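Local coordinates for disulphide isomerase (Xylella fastidiosa, PDB 3FK8), which probably acts as a thioredoxin-fold isomerase that rearranges disulphide bonds, at residues Glu10-Ala14 against Trp15-Lys19. Numbering follows the deposited sequence. Where two conformers were deposited one is given.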
loop_
_atom_site.group_PDB
_atom_site.type_symbol
_atom_site.label_atom_id
_atom_site.label_comp_id
_atom_site.label_asym_id
_atom_site.label_seq_id
_atom_site.Cartn_x
_atom_site.Cartn_y
_atom_site.Cartn_z
ATOM N N GLU A 10 -11.719 7.485 -3.721
ATOM C CA GLU A 10 -11.446 8.308 -4.874
ATOM C C GLU A 10 -11.512 9.817 -4.588
ATOM O O GLU A 10 -11.041 10.617 -5.392
ATOM C CB GLU A 10 -12.381 7.906 -6.014
ATOM C CG GLU A 10 -12.205 6.402 -6.347
ATOM C CD GLU A 10 -13.004 5.859 -7.528
ATOM O OE1 GLU A 10 -13.577 6.642 -8.318
ATOM O OE2 GLU A 10 -13.042 4.617 -7.665
ATOM N N HIS A 11 -12.044 10.174 -3.419
ATOM C CA HIS A 11 -12.218 11.556 -2.995
ATOM C C HIS A 11 -11.183 12.018 -1.998
ATOM O O HIS A 11 -11.158 13.222 -1.670
ATOM C CB HIS A 11 -13.636 11.754 -2.407
ATOM C CG HIS A 11 -14.711 11.369 -3.357
ATOM N ND1 HIS A 11 -14.821 11.950 -4.597
ATOM C CD2 HIS A 11 -15.581 10.333 -3.336
ATOM C CE1 HIS A 11 -15.794 11.358 -5.264
ATOM N NE2 HIS A 11 -16.265 10.369 -4.522
ATOM N N ALA A 12 -10.332 11.091 -1.525
ATOM C CA ALA A 12 -9.371 11.442 -0.497
ATOM C C ALA A 12 -8.329 12.446 -1.004
ATOM O O ALA A 12 -7.936 12.443 -2.181
ATOM C CB ALA A 12 -8.698 10.185 0.021
ATOM N N ASP A 13 -7.864 13.290 -0.084
ATOM C CA ASP A 13 -6.707 14.147 -0.271
ATOM C C ASP A 13 -5.511 13.269 0.097
ATOM O O ASP A 13 -5.141 13.179 1.260
ATOM C CB ASP A 13 -6.858 15.397 0.633
ATOM C CG ASP A 13 -5.627 16.273 0.655
ATOM O OD1 ASP A 13 -4.570 15.944 0.018
ATOM O OD2 ASP A 13 -5.718 17.324 1.382
ATOM N N ALA A 14 -4.948 12.584 -0.901
ATOM C CA ALA A 14 -3.941 11.589 -0.596
ATOM C C ALA A 14 -2.683 12.215 0.037
ATOM O O ALA A 14 -2.079 11.621 0.920
ATOM C CB ALA A 14 -3.598 10.816 -1.871
ATOM N N TRP A 15 -2.239 13.396 -0.416
ATOM C CA TRP A 15 -1.060 14.008 0.199
ATOM C C TRP A 15 -1.237 14.262 1.696
ATOM O O TRP A 15 -0.329 14.014 2.493
ATOM C CB TRP A 15 -0.694 15.338 -0.457
ATOM C CG TRP A 15 0.094 15.152 -1.731
ATOM C CD1 TRP A 15 -0.384 15.197 -3.009
ATOM C CD2 TRP A 15 1.494 14.902 -1.824
ATOM N NE1 TRP A 15 0.641 14.975 -3.897
ATOM C CE2 TRP A 15 1.815 14.829 -3.196
ATOM C CE3 TRP A 15 2.515 14.743 -0.872
ATOM C CZ2 TRP A 15 3.141 14.578 -3.655
ATOM C CZ3 TRP A 15 3.841 14.467 -1.337
ATOM C CH2 TRP A 15 4.124 14.401 -2.715
ATOM N N THR A 16 -2.425 14.757 2.060
ATOM C CA THR A 16 -2.735 14.982 3.479
ATOM C C THR A 16 -2.719 13.677 4.239
ATOM O O THR A 16 -2.083 13.591 5.302
ATOM C CB THR A 16 -4.032 15.731 3.651
ATOM O OG1 THR A 16 -3.879 17.001 3.026
ATOM C CG2 THR A 16 -4.281 16.019 5.125
ATOM N N GLN A 17 -3.340 12.645 3.652
ATOM C CA GLN A 17 -3.374 11.320 4.284
ATOM C C GLN A 17 -1.988 10.738 4.468
ATOM O O GLN A 17 -1.702 10.171 5.519
ATOM C CB GLN A 17 -4.280 10.344 3.553
ATOM C CG GLN A 17 -5.740 10.769 3.690
ATOM C CD GLN A 17 -6.734 9.762 3.188
ATOM O OE1 GLN A 17 -6.425 8.967 2.302
ATOM N NE2 GLN A 17 -7.974 9.812 3.720
ATOM N N VAL A 18 -1.120 10.894 3.462
ATOM C CA VAL A 18 0.232 10.373 3.591
ATOM C C VAL A 18 0.992 11.171 4.668
ATOM O O VAL A 18 1.688 10.613 5.487
ATOM C CB VAL A 18 0.958 10.436 2.242
ATOM C CG1 VAL A 18 2.440 10.157 2.387
ATOM C CG2 VAL A 18 0.335 9.435 1.267
ATOM N N LYS A 19 0.819 12.494 4.679
ATOM C CA LYS A 19 1.482 13.325 5.681
ATOM C C LYS A 19 1.087 12.874 7.098
ATOM O O LYS A 19 1.944 12.730 7.989
ATOM C CB LYS A 19 1.190 14.817 5.454
ATOM C CG LYS A 19 2.049 15.757 6.290
ATOM C CD LYS A 19 1.868 17.220 5.819
ATOM C CE LYS A 19 2.575 18.175 6.758
ATOM N NZ LYS A 19 2.269 19.564 6.365
HETATM O O HOH W 1 -3.629 15.322 -2.433
#
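D13 and T16 meet at the start of helix 14-28, where D13 is the N-cap of a thioredoxin-fold helix. The capping bond is T16 N to D13 OD1, over 3.2 Å; it is nearly straight at the hydrogen, 166°, yet it reaches the oxygen from well above the carboxylate plane. The T16 hydroxyl adds a second bond to the same carboxylate, OG1 donating to D13 OD2. Its 2.5 Å length is doubtful, being very short and resting on one of two deposited conformers of T16, and implies no unusual strength. The torsions bring the side chains together: CG of D13 is anti to its backbone N (chi1 173°), which swings the carboxylate toward the first turn, while T16 chi1 (-62°) puts OG1 on the side of its own N, facing that carboxylate. A water extends the cap, donating to D13 OD1 at 2.7 Å and accepting from W15 N at 3.1 Å, so a second first-turn amide has a partner. The helix dipole would probably favour the negative charge here.

The backbone then enters its regular pattern. Q17 N donates to D13 O at 3.0 Å, and V18 N donates to A14 O at 2.8 Å. A14, buried and with the most surface hidden by this contact, packs on L80 of helix 78-83, which the side chains of V18 and W15 also touch; V18 reaches V67 and I69 of strand 65-70 as well. W15 NE1 turns out of the contact to hydrogen-bond E79.

Q17, extended beyond CG, runs back along the incoming loop. Its CG passes 3.5 Å from D13 O, and its amide ends against the A12 methyl, with Q17 OE1 3.4 Å from A12 CB.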